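Local coordinates for protein beta-1,3-1,4-glucanase (Caldicellulosiruptor sp. F32, PDB 5H4R) that probably hydrolyses mixed-linkage beta-1,3-1,4-glucans such as lichenan, and here holds glucose units of a cello-oligosaccharide in its cleft, at residues N55-A60 and L71-W76; P100-N105 and N139-I144; Y135-I140 and I182-N187. The protein carries 1 engineered substitution. All coordinates share one frame; numbering follows the deposited sequence.

Contact 1 (N55-A60 and L71-W76); sequences NTFDAA and LYETAW. With BGC (beta-D-glucopyranose), chain B; BGC (beta-D-glucopyranose), chain C.
In the glucan-binding cleft at the mouth of a TIM barrel, Asn55 and Trp76 meet, each against sugar. Their side chains cross at about a right angle, the amide plane turned 70° from the indole, and Asn55 OD1 meets the indole edge 3.5 Å from Trp76 CE3. Asn55 CG lies beside the backbone N (chi1 -82°), which brings the amide past the six-membered ring to the glucose of chain B. There Asn55 ND2 donates to O3 of the chain B glucose over 2.9 Å in a nearly straight bond (162°). Trp76 works as a carbohydrate platform. C5 of the chain C glucose sits over the centre of one indole face, 3.6 Å above the Trp76 plane, while Ala59 backs the opposite face, its CA 3.7 Å from the centroid of the six-membered ring.

Water joins the two backbones. Water 1 accepts from Trp76 N at 2.8 Å and lies within bonding range of Asn55 O and Tyr72 O, with more acceptors around it than protons to give. Thr56 to Ala59 form a type I turn, and the Asp58 carboxylate braces its start: Asp58 OD2 receives Asn55 N, and Asp58 OD1 receives Thr56 N at 2.7 Å. Farther along, Glu73 CG covers one face of Phe57, 4.0 Å from the ring centroid, as the two side chains run alongside each other. The Glu73 carboxylate lies against the rim of the ring at CZ and bonds Thr81 and, as a salt bridge, Arg121.

The contact joins the loop after strand 50-53 to the short helix 72-75. Phe57 packs against helix 116-131, where Tyr72 also touches Trp118, while Asn55 and Asp58 lean on Trp360 of strand 356-361.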
loop_
_atom_site.group_PDB
_atom_site.type_symbol
_atom_site.label_atom_id
_atom_site.label_comp_id
_atom_site.label_asym_id
_atom_site.label_seq_id
_atom_site.Cartn_x
_atom_site.Cartn_y
_atom_site.Cartn_z
ATOM N N ASN A 55 -0.522 -0.453 -10.964
ATOM C CA ASN A 55 -0.323 -1.132 -12.249
ATOM C C ASN A 55 0.722 -0.427 -13.116
ATOM O O ASN A 55 0.622 -0.402 -14.347
ATOM C CB ASN A 55 -1.646 -1.279 -13.000
ATOM C CG ASN A 55 -2.459 -2.488 -12.512
ATOM O OD1 ASN A 55 -2.122 -3.129 -11.520
ATOM N ND2 ASN A 55 -3.525 -2.805 -13.232
ATOM N N THR A 56 1.766 0.093 -12.466
ATOM C CA THR A 56 2.816 0.848 -13.126
ATOM C C THR A 56 4.113 0.086 -12.917
ATOM O O THR A 56 4.352 -0.905 -13.609
ATOM C CB THR A 56 2.797 2.294 -12.630
ATOM O OG1 THR A 56 1.443 2.777 -12.766
ATOM C CG2 THR A 56 3.731 3.160 -13.454
ATOM N N PHE A 57 5.014 0.539 -12.026
ATOM C CA PHE A 57 6.261 -0.201 -11.789
ATOM C C PHE A 57 6.039 -1.552 -11.123
ATOM O O PHE A 57 6.977 -2.363 -11.058
ATOM C CB PHE A 57 7.197 0.645 -10.939
ATOM C CG PHE A 57 7.636 1.897 -11.637
ATOM C CD1 PHE A 57 8.559 1.840 -12.665
ATOM C CD2 PHE A 57 7.100 3.108 -11.302
ATOM C CE1 PHE A 57 8.985 3.009 -13.318
ATOM C CE2 PHE A 57 7.479 4.255 -11.955
ATOM C CZ PHE A 57 8.428 4.210 -12.965
ATOM N N ASP A 58 4.823 -1.815 -10.660
ATOM C CA ASP A 58 4.445 -3.101 -10.082
ATOM C C ASP A 58 4.056 -4.158 -11.114
ATOM O O ASP A 58 3.933 -5.335 -10.761
ATOM C CB ASP A 58 3.286 -2.940 -9.082
ATOM C CG ASP A 58 2.169 -2.003 -9.563
ATOM O OD1 ASP A 58 2.454 -0.868 -10.021
ATOM O OD2 ASP A 58 0.989 -2.419 -9.465
ATOM N N ALA A 59 3.873 -3.787 -12.376
ATOM C CA ALA A 59 3.556 -4.768 -13.401
ATOM C C ALA A 59 4.669 -5.809 -13.473
ATOM O O ALA A 59 5.857 -5.493 -13.419
ATOM C CB ALA A 59 3.349 -4.089 -14.756
ATOM N N ALA A 60 4.274 -7.066 -13.547
ATOM C CA ALA A 60 5.243 -8.150 -13.488
ATOM C C ALA A 60 4.636 -9.364 -14.161
ATOM O O ALA A 60 3.471 -9.698 -13.924
ATOM C CB ALA A 60 5.624 -8.466 -12.047
ATOM N N LEU A 71 9.598 -0.858 -20.453
ATOM C CA LEU A 71 8.208 -0.966 -20.876
ATOM C C LEU A 71 7.336 -1.722 -19.877
ATOM O O LEU A 71 6.112 -1.698 -20.015
ATOM C CB LEU A 71 8.157 -1.611 -22.271
ATOM C CG LEU A 71 8.787 -0.739 -23.362
ATOM C CD1 LEU A 71 8.918 -1.481 -24.683
ATOM C CD2 LEU A 71 8.002 0.529 -23.569
ATOM N N TYR A 72 7.915 -2.359 -18.851
ATOM C CA TYR A 72 7.081 -2.855 -17.762
ATOM C C TYR A 72 6.288 -1.717 -17.129
ATOM O O TYR A 72 5.162 -1.926 -16.687
ATOM C CB TYR A 72 7.922 -3.568 -16.701
ATOM C CG TYR A 72 8.141 -5.046 -16.992
ATOM C CD1 TYR A 72 7.192 -6.003 -16.628
ATOM C CD2 TYR A 72 9.278 -5.480 -17.650
ATOM C CE1 TYR A 72 7.401 -7.359 -16.898
ATOM C CE2 TYR A 72 9.484 -6.808 -17.925
ATOM C CZ TYR A 72 8.548 -7.747 -17.567
ATOM O OH TYR A 72 8.819 -9.078 -17.864
ATOM N N GLU A 73 6.851 -0.504 -17.100
ATOM C CA GLU A 73 6.150 0.623 -16.491
ATOM C C GLU A 73 4.775 0.844 -17.106
ATOM O O GLU A 73 3.860 1.319 -16.423
ATOM C CB GLU A 73 6.980 1.904 -16.641
ATOM C CG GLU A 73 6.341 3.111 -15.921
ATOM C CD GLU A 73 7.032 4.452 -16.185
ATOM O OE1 GLU A 73 8.162 4.483 -16.721
ATOM O OE2 GLU A 73 6.399 5.492 -15.876
ATOM N N THR A 74 4.626 0.578 -18.405
ATOM C CA THR A 74 3.396 0.902 -19.116
ATOM C C THR A 74 2.647 -0.315 -19.627
ATOM O O THR A 74 1.584 -0.164 -20.237
ATOM C CB THR A 74 3.709 1.849 -20.279
ATOM O OG1 THR A 74 4.699 1.268 -21.148
ATOM C CG2 THR A 74 4.247 3.146 -19.728
ATOM N N ALA A 75 3.155 -1.516 -19.367
ATOM C CA ALA A 75 2.527 -2.717 -19.908
ATOM C C ALA A 75 1.072 -2.864 -19.465
ATOM O O ALA A 75 0.241 -3.403 -20.208
ATOM C CB ALA A 75 3.317 -3.950 -19.486
ATOM N N TRP A 76 0.764 -2.475 -18.231
ATOM C CA TRP A 76 -0.577 -2.585 -17.696
ATOM C C TRP A 76 -1.336 -1.264 -17.749
ATOM O O TRP A 76 -2.477 -1.244 -18.219
ATOM C CB TRP A 76 -0.524 -3.128 -16.258
ATOM C CG TRP A 76 -0.107 -4.590 -16.156
ATOM C CD1 TRP A 76 0.197 -5.445 -17.176
ATOM C CD2 TRP A 76 0.056 -5.339 -14.944
ATOM N NE1 TRP A 76 0.511 -6.689 -16.678
ATOM C CE2 TRP A 76 0.446 -6.645 -15.307
ATOM C CE3 TRP A 76 -0.084 -5.027 -13.585
ATOM C CZ2 TRP A 76 0.692 -7.637 -14.362
ATOM C CZ3 TRP A 76 0.163 -6.015 -12.653
ATOM C CH2 TRP A 76 0.541 -7.298 -13.042
HETATM C C2 BGC B . -4.816 -4.590 -9.991
HETATM C C3 BGC B . -5.201 -5.504 -11.145
HETATM C C4 BGC B . -4.017 -6.405 -11.490
HETATM C C5 BGC B . -3.530 -7.139 -10.237
HETATM C C6 BGC B . -2.275 -7.958 -10.496
HETATM C C1 BGC B . -4.359 -5.443 -8.820
HETATM O O2 BGC B . -5.952 -3.796 -9.626
HETATM O O3 BGC B . -5.547 -4.660 -12.253
HETATM O O4 BGC B . -4.503 -7.404 -12.402
HETATM O O5 BGC B . -3.224 -6.208 -9.230
HETATM O O6 BGC B . -2.023 -8.810 -9.355
HETATM C C2 BGC C . -4.222 -8.840 -14.263
HETATM C C3 BGC C . -3.522 -9.055 -15.603
HETATM C C4 BGC C . -3.737 -7.814 -16.442
HETATM C C5 BGC C . -3.319 -6.560 -15.654
HETATM C C6 BGC C . -3.504 -5.308 -16.486
HETATM C C1 BGC C . -3.786 -7.526 -13.609
HETATM O O2 BGC C . -3.873 -9.949 -13.441
HETATM O O3 BGC C . -4.096 -10.202 -16.265
HETATM O O4 BGC C . -2.924 -7.968 -17.599
HETATM O O5 BGC C . -4.136 -6.467 -14.486
HETATM O O6 BGC C . -4.879 -5.207 -16.819
HETATM O O HOH W 1 2.345 -1.230 -16.262
HETATM O O HOH W 2 -4.193 -0.964 -15.495
#

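Contact 2 (P100-N105 and N139-I144); sequences PVSWHN and NIHHDI. With BGC (beta-D-glucopyranose), chain D; BGC (beta-D-glucopyranose), chain B.
Asp143 gathers the far end of 100-105 with its carboxylate. OD1 accepts both His104 N and His104 ND1, which reach it from the same face of the carboxylate plane; His104 ND1 donates to Asp143 OD1 over 2.7 Å, meeting it on the anti side, in the plane of an imidazole turned 82° from the carboxylate. Asp143 OD2 offers its syn lone pair to Trp103 N at 2.9 Å and is also hydrogen-bonded to Tyr162 of helix 156-173. A further, weak bond runs from Trp103 N to OD1.

Other polar links run closer to the barrel. Trp103 NE1 donates in its own ring plane to a lone pair of Asn139 O, 2.9 Å away. The Asn139 side chain, with CG held between its backbone N and carbonyl carbon (chi1 73°), turns OD1 onto Val101 N. Asn139 ND2 donates to His141 ND1 at 3.0 Å, lying in the imidazole plane, and so fixes the rotation of that ring. Val101 O accepts His141 N, and Ser102 OG accepts His142 N at 2.8 Å while also bonding to Asp58 O.

These segments are the loops that leave adjacent strands 96-99 and 135-139 of the beta/alpha barrel at their C-terminal ends, where family 5 enzymes place their active sites.

Apolar contact is slighter. Pro100 CB sits over one face of His141, 3.6 Å from the ring centroid, and Trp103 CD1 touches Ile140 CG1 at 3.9 Å.

Sugar is met at the pocket end. His141 NE2 and O3 of the chain D glucose are hydrogen-bonded at 3.0 Å (168°), either able to donate, and His142 CE1 approaches both that O3 and O6 of the chain B glucose.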
loop_
_atom_site.group_PDB
_atom_site.type_symbol
_atom_site.label_atom_id
_atom_site.label_comp_id
_atom_site.label_asym_id
_atom_site.label_seq_id
_atom_site.Cartn_x
_atom_site.Cartn_y
_atom_site.Cartn_z
ATOM N N PRO A 100 4.316 1.461 -5.893
ATOM C CA PRO A 100 4.648 0.037 -5.760
ATOM C C PRO A 100 5.588 -0.384 -6.872
ATOM O O PRO A 100 5.428 0.019 -8.031
ATOM C CB PRO A 100 3.285 -0.651 -5.869
ATOM C CG PRO A 100 2.448 0.296 -6.689
ATOM C CD PRO A 100 2.916 1.676 -6.294
ATOM N N VAL A 101 6.581 -1.202 -6.521
ATOM C CA VAL A 101 7.583 -1.630 -7.492
ATOM C C VAL A 101 7.744 -3.141 -7.412
ATOM O O VAL A 101 8.055 -3.682 -6.345
ATOM C CB VAL A 101 8.947 -0.959 -7.269
ATOM C CG1 VAL A 101 9.908 -1.417 -8.356
ATOM C CG2 VAL A 101 8.796 0.558 -7.279
ATOM N N SER A 102 7.632 -3.804 -8.551
ATOM C CA SER A 102 8.014 -5.209 -8.641
ATOM C C SER A 102 9.417 -5.270 -9.227
ATOM O O SER A 102 9.659 -4.743 -10.316
ATOM C CB SER A 102 7.026 -5.999 -9.486
ATOM O OG SER A 102 5.764 -5.974 -8.855
ATOM N N TRP A 103 10.340 -5.909 -8.503
ATOM C CA TRP A 103 11.746 -5.915 -8.906
ATOM C C TRP A 103 12.196 -7.192 -9.603
ATOM O O TRP A 103 13.265 -7.180 -10.229
ATOM C CB TRP A 103 12.664 -5.692 -7.690
ATOM C CG TRP A 103 12.307 -4.496 -6.860
ATOM C CD1 TRP A 103 11.447 -4.461 -5.797
ATOM C CD2 TRP A 103 12.758 -3.135 -7.061
ATOM N NE1 TRP A 103 11.343 -3.174 -5.320
ATOM C CE2 TRP A 103 12.136 -2.346 -6.078
ATOM C CE3 TRP A 103 13.622 -2.517 -7.980
ATOM C CZ2 TRP A 103 12.351 -0.985 -5.971
ATOM C CZ3 TRP A 103 13.818 -1.154 -7.885
ATOM C CH2 TRP A 103 13.193 -0.402 -6.861
ATOM N N HIS A 104 11.446 -8.295 -9.482
ATOM C CA HIS A 104 12.009 -9.590 -9.870
ATOM C C HIS A 104 12.230 -9.730 -11.371
ATOM O O HIS A 104 13.050 -10.573 -11.773
ATOM C CB HIS A 104 11.146 -10.748 -9.341
ATOM C CG HIS A 104 9.898 -11.017 -10.128
ATOM N ND1 HIS A 104 8.669 -10.505 -9.767
ATOM C CD2 HIS A 104 9.679 -11.784 -11.221
ATOM C CE1 HIS A 104 7.752 -10.926 -10.619
ATOM N NE2 HIS A 104 8.335 -11.709 -11.508
ATOM N N ASN A 105 11.549 -8.939 -12.216
ATOM C CA ASN A 105 11.838 -8.953 -13.644
ATOM C C ASN A 105 12.980 -8.030 -14.009
ATOM O O ASN A 105 13.243 -7.833 -15.204
ATOM C CB ASN A 105 10.603 -8.557 -14.470
ATOM C CG ASN A 105 9.471 -9.544 -14.346
ATOM O OD1 ASN A 105 8.368 -9.175 -13.939
ATOM N ND2 ASN A 105 9.722 -10.799 -14.699
ATOM N N ASN A 139 8.158 0.173 -2.314
ATOM C CA ASN A 139 8.076 -1.146 -1.675
ATOM C C ASN A 139 8.706 -2.222 -2.558
ATOM O O ASN A 139 9.329 -1.933 -3.588
ATOM C CB ASN A 139 6.611 -1.497 -1.362
ATOM C CG ASN A 139 5.795 -1.859 -2.602
ATOM O OD1 ASN A 139 6.274 -1.861 -3.736
ATOM N ND2 ASN A 139 4.534 -2.196 -2.371
ATOM N N ILE A 140 8.569 -3.473 -2.099
ATOM C CA ILE A 140 8.641 -4.687 -2.923
ATOM C C ILE A 140 7.209 -5.171 -3.159
ATOM O O ILE A 140 6.481 -5.422 -2.190
ATOM C CB ILE A 140 9.467 -5.779 -2.213
ATOM C CG1 ILE A 140 10.937 -5.375 -2.049
ATOM C CG2 ILE A 140 9.314 -7.152 -2.926
ATOM C CD1 ILE A 140 11.797 -6.367 -1.298
ATOM N N HIS A 141 6.778 -5.314 -4.431
ATOM C CA HIS A 141 5.375 -5.578 -4.706
ATOM C C HIS A 141 5.187 -7.016 -5.173
ATOM O O HIS A 141 5.182 -7.936 -4.327
ATOM C CB HIS A 141 4.835 -4.508 -5.662
ATOM C CG HIS A 141 3.372 -4.289 -5.514
ATOM N ND1 HIS A 141 2.828 -3.539 -4.485
ATOM C CD2 HIS A 141 2.327 -4.749 -6.249
ATOM C CE1 HIS A 141 1.513 -3.530 -4.616
ATOM N NE2 HIS A 141 1.187 -4.247 -5.683
ATOM N N HIS A 142 4.975 -7.274 -6.473
ATOM C CA HIS A 142 4.604 -8.610 -6.974
ATOM C C HIS A 142 5.839 -9.479 -7.196
ATOM O O HIS A 142 6.099 -9.966 -8.298
ATOM C CB HIS A 142 3.815 -8.558 -8.278
ATOM C CG HIS A 142 2.472 -7.914 -8.197
ATOM N ND1 HIS A 142 1.522 -8.247 -7.251
ATOM C CD2 HIS A 142 1.894 -6.982 -8.997
ATOM C CE1 HIS A 142 0.432 -7.521 -7.453
ATOM N NE2 HIS A 142 0.629 -6.758 -8.515
ATOM N N ASP A 143 6.574 -9.698 -6.104
ATOM C CA ASP A 143 7.766 -10.532 -6.073
ATOM C C ASP A 143 7.584 -11.734 -5.150
ATOM O O ASP A 143 8.559 -12.287 -4.642
ATOM C CB ASP A 143 8.982 -9.724 -5.620
ATOM C CG ASP A 143 9.374 -8.626 -6.599
ATOM O OD1 ASP A 143 9.009 -8.713 -7.779
ATOM O OD2 ASP A 143 10.114 -7.705 -6.187
ATOM N N ILE A 144 6.346 -12.177 -4.937
ATOM C CA ILE A 144 6.063 -13.210 -3.943
ATOM C C ILE A 144 6.075 -14.547 -4.685
ATOM O O ILE A 144 5.056 -15.028 -5.188
ATOM C CB ILE A 144 4.753 -12.948 -3.205
ATOM C CG1 ILE A 144 4.694 -11.492 -2.711
ATOM C CG2 ILE A 144 4.584 -13.949 -2.053
ATOM C CD1 ILE A 144 5.816 -11.078 -1.749
HETATM C C2 BGC D . -2.463 -5.629 -4.571
HETATM C C3 BGC D . -2.595 -4.793 -5.832
HETATM C C4 BGC D . -3.908 -5.179 -6.489
HETATM C C5 BGC D . -4.990 -4.577 -5.596
HETATM C C6 BGC D . -6.401 -4.881 -6.112
HETATM C C1 BGC D . -3.802 -5.900 -3.861
HETATM O O2 BGC D . -1.499 -5.024 -3.685
HETATM O O3 BGC D . -1.482 -5.105 -6.664
HETATM O O4 BGC D . -3.954 -4.578 -7.780
HETATM O O5 BGC D . -4.873 -5.038 -4.248
HETATM O O6 BGC D . -6.620 -6.270 -6.377
HETATM C C2 BGC B . -4.816 -4.590 -9.991
HETATM C C3 BGC B . -5.201 -5.504 -11.145
HETATM C C4 BGC B . -4.017 -6.405 -11.490
HETATM C C5 BGC B . -3.530 -7.139 -10.237
HETATM C C6 BGC B . -2.275 -7.958 -10.496
HETATM C C1 BGC B . -4.359 -5.443 -8.820
HETATM O O2 BGC B . -5.952 -3.796 -9.626
HETATM O O3 BGC B . -5.547 -4.660 -12.253
HETATM O O4 BGC B . -4.503 -7.404 -12.402
HETATM O O5 BGC B . -3.224 -6.208 -9.230
HETATM O O6 BGC B . -2.023 -8.810 -9.355
#

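Contact 3 (Y135-I140 and I182-N187); sequences YVIINI and IFEAVN. With BGC (beta-D-glucopyranose), chain D.
Glu184 and Asn139 point the same way from neighbouring parallel strands, 135-139 and 181-184, the third and fourth of the eight-stranded barrel. The short strand segments are inclined at 29°, and three backbone bonds hold them: Ile182 N to Val136 O, Ile138 N to Ile182 O and Glu184 N to Ile138 O. Ile182 N lies 2.7 Å from Val136 O.

The Glu184 chain shows how the side facing the barrel interior is filled. Glu184 CB rests 3.8 Å from Asn139 CB. CG is anti to the backbone N (chi1 174°) and continues extended, staying beside the asparagine, with CD again close to Asn139 CB. At the tip the two oxygens part. Glu184 OE1 touches Ile137 CG2 at 3.7 Å, whereas Glu184 OE2 receives Asn139 ND2 at 3.1 Å, from above the carboxylate plane. The stronger partner of OE2 is Arg98, through a salt bridge that probably keeps the buried carboxylate charged.

On the other side of the sheet, Ile138 CG1 lies 3.9 Å from Phe183 CD1, the two side chains running alongside each other, Ile138 under helix 156-173, Phe183 under that helix and 205-226.

Beyond the strands the pairing frays: Ile140 N is buried without a partner, while Ile140 O keeps a weak bond from Asn187 N. Asn187 precedes Gln188, an engineered residue at the position where family 5 enzymes generally carry the acid/base glutamate. Arg98 also bonds Asn187 OD1, steadying the amide, and Asn187 ND2 donates to O2 of the chain D glucose at 3.0 Å.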
loop_
_atom_site.group_PDB
_atom_site.type_symbol
_atom_site.label_atom_id
_atom_site.label_comp_id
_atom_site.label_asym_id
_atom_site.label_seq_id
_atom_site.Cartn_x
_atom_site.Cartn_y
_atom_site.Cartn_z
ATOM N N TYR A 135 4.696 13.079 0.480
ATOM C CA TYR A 135 5.199 11.842 1.049
ATOM C C TYR A 135 5.204 10.776 -0.041
ATOM O O TYR A 135 4.353 10.776 -0.929
ATOM C CB TYR A 135 4.344 11.423 2.252
ATOM C CG TYR A 135 4.458 12.396 3.392
ATOM C CD1 TYR A 135 3.686 13.540 3.429
ATOM C CD2 TYR A 135 5.338 12.168 4.425
ATOM C CE1 TYR A 135 3.793 14.445 4.472
ATOM C CE2 TYR A 135 5.482 13.058 5.444
ATOM C CZ TYR A 135 4.701 14.190 5.488
ATOM O OH TYR A 135 4.872 15.056 6.535
ATOM N N VAL A 136 6.212 9.903 -0.015
ATOM C CA VAL A 136 6.386 8.887 -1.042
ATOM C C VAL A 136 6.655 7.562 -0.356
ATOM O O VAL A 136 7.497 7.497 0.547
ATOM C CB VAL A 136 7.553 9.214 -1.991
ATOM C CG1 VAL A 136 7.715 8.128 -3.049
ATOM C CG2 VAL A 136 7.340 10.562 -2.649
ATOM N N ILE A 137 5.930 6.516 -0.771
ATOM C CA ILE A 137 6.142 5.148 -0.302
ATOM C C ILE A 137 6.623 4.297 -1.471
ATOM O O ILE A 137 5.982 4.266 -2.525
ATOM C CB ILE A 137 4.853 4.541 0.286
ATOM C CG1 ILE A 137 4.319 5.377 1.454
ATOM C CG2 ILE A 137 5.110 3.099 0.675
ATOM C CD1 ILE A 137 2.862 5.079 1.787
ATOM N N ILE A 138 7.751 3.593 -1.282
ATOM C CA ILE A 138 8.221 2.613 -2.266
ATOM C C ILE A 138 8.346 1.260 -1.563
ATOM O O ILE A 138 8.592 1.201 -0.355
ATOM C CB ILE A 138 9.567 3.014 -2.922
ATOM C CG1 ILE A 138 10.664 3.229 -1.895
ATOM C CG2 ILE A 138 9.389 4.272 -3.757
ATOM C CD1 ILE A 138 12.054 3.550 -2.527
ATOM N N ASN A 139 8.158 0.173 -2.314
ATOM C CA ASN A 139 8.076 -1.146 -1.675
ATOM C C ASN A 139 8.706 -2.222 -2.558
ATOM O O ASN A 139 9.329 -1.933 -3.588
ATOM C CB ASN A 139 6.611 -1.497 -1.362
ATOM C CG ASN A 139 5.795 -1.859 -2.602
ATOM O OD1 ASN A 139 6.274 -1.861 -3.736
ATOM N ND2 ASN A 139 4.534 -2.196 -2.371
ATOM N N ILE A 140 8.569 -3.473 -2.099
ATOM C CA ILE A 140 8.641 -4.687 -2.923
ATOM C C ILE A 140 7.209 -5.171 -3.159
ATOM O O ILE A 140 6.481 -5.422 -2.190
ATOM C CB ILE A 140 9.467 -5.779 -2.213
ATOM C CG1 ILE A 140 10.937 -5.375 -2.049
ATOM C CG2 ILE A 140 9.314 -7.152 -2.926
ATOM C CD1 ILE A 140 11.797 -6.367 -1.298
ATOM N N ILE A 182 9.348 7.097 2.485
ATOM C CA ILE A 182 9.022 5.990 3.382
ATOM C C ILE A 182 9.306 4.690 2.637
ATOM O O ILE A 182 8.934 4.554 1.466
ATOM C CB ILE A 182 7.538 6.065 3.797
ATOM C CG1 ILE A 182 7.260 7.401 4.492
ATOM C CG2 ILE A 182 7.128 4.872 4.671
ATOM C CD1 ILE A 182 5.796 7.802 4.437
ATOM N N PHE A 183 9.957 3.725 3.308
ATOM C CA PHE A 183 10.179 2.402 2.729
ATOM C C PHE A 183 9.181 1.427 3.336
ATOM O O PHE A 183 9.043 1.364 4.565
ATOM C CB PHE A 183 11.586 1.859 3.006
ATOM C CG PHE A 183 12.718 2.713 2.486
ATOM C CD1 PHE A 183 12.539 3.616 1.454
ATOM C CD2 PHE A 183 13.976 2.588 3.048
ATOM C CE1 PHE A 183 13.614 4.371 0.985
ATOM C CE2 PHE A 183 15.042 3.326 2.569
ATOM C CZ PHE A 183 14.857 4.222 1.543
ATOM N N GLU A 184 8.575 0.615 2.484
ATOM C CA GLU A 184 7.617 -0.419 2.878
ATOM C C GLU A 184 8.198 -1.783 2.527
ATOM O O GLU A 184 8.437 -2.056 1.350
ATOM C CB GLU A 184 6.277 -0.193 2.150
ATOM C CG GLU A 184 5.243 -1.295 2.361
ATOM C CD GLU A 184 4.060 -1.162 1.411
ATOM O OE1 GLU A 184 3.430 -0.082 1.404
ATOM O OE2 GLU A 184 3.791 -2.114 0.620
ATOM N N ALA A 185 8.381 -2.645 3.535
ATOM C CA ALA A 185 9.203 -3.844 3.392
ATOM C C ALA A 185 8.811 -4.665 2.179
ATOM O O ALA A 185 9.659 -5.117 1.398
ATOM C CB ALA A 185 9.068 -4.692 4.651
ATOM N N VAL A 186 7.514 -4.930 2.066
ATOM C CA VAL A 186 6.971 -5.847 1.079
ATOM C C VAL A 186 5.478 -5.580 1.101
ATOM O O VAL A 186 4.948 -5.075 2.101
ATOM C CB VAL A 186 7.315 -7.318 1.443
ATOM C CG1 VAL A 186 6.758 -7.720 2.783
ATOM C CG2 VAL A 186 6.842 -8.275 0.357
ATOM N N ASN A 187 4.803 -5.917 0.008
ATOM C CA ASN A 187 3.401 -5.577 -0.190
ATOM C C ASN A 187 2.460 -6.519 0.553
ATOM O O ASN A 187 1.922 -6.159 1.605
ATOM C CB ASN A 187 3.133 -5.562 -1.702
ATOM C CG ASN A 187 1.724 -5.292 -2.041
ATOM O OD1 ASN A 187 1.137 -4.335 -1.547
ATOM N ND2 ASN A 187 1.150 -6.115 -2.921
HETATM C C2 BGC D . -2.463 -5.629 -4.571
HETATM C C3 BGC D . -2.595 -4.793 -5.832
HETATM C C4 BGC D . -3.908 -5.179 -6.489
HETATM C C5 BGC D . -4.990 -4.577 -5.596
HETATM C C6 BGC D . -6.401 -4.881 -6.112
HETATM C C1 BGC D . -3.802 -5.900 -3.861
HETATM O O2 BGC D . -1.499 -5.024 -3.685
HETATM O O3 BGC D . -1.482 -5.105 -6.664
HETATM O O4 BGC D . -3.954 -4.578 -7.780
HETATM O O5 BGC D . -4.873 -5.038 -4.248
HETATM O O6 BGC D . -6.620 -6.270 -6.377
#

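The contacts follow the barrel in chain order. Contact 1 joins the loop after strand 50-53 to helix 72-75, contact 2 joins the loops after strands 96-99 and 135-139, and contact 3 pairs strand 135-139 with 181-184, sharing Asn139 and Ile140 with contact 2. Centres of contacts 1 and 2 lie about 11 Å apart, those of 2 and 3 about 10 Å; contacts 1 and 3, about 17 Å apart, do not touch. Phe57 and Asp58 meet Ser102 between the first two, and His141 packs on Asn187 between the last two. Contacts 1 and 2 both reach the chain B glucose, contacts 2 and 3 the chain D glucose, so successive strand ends line one substrate cleft.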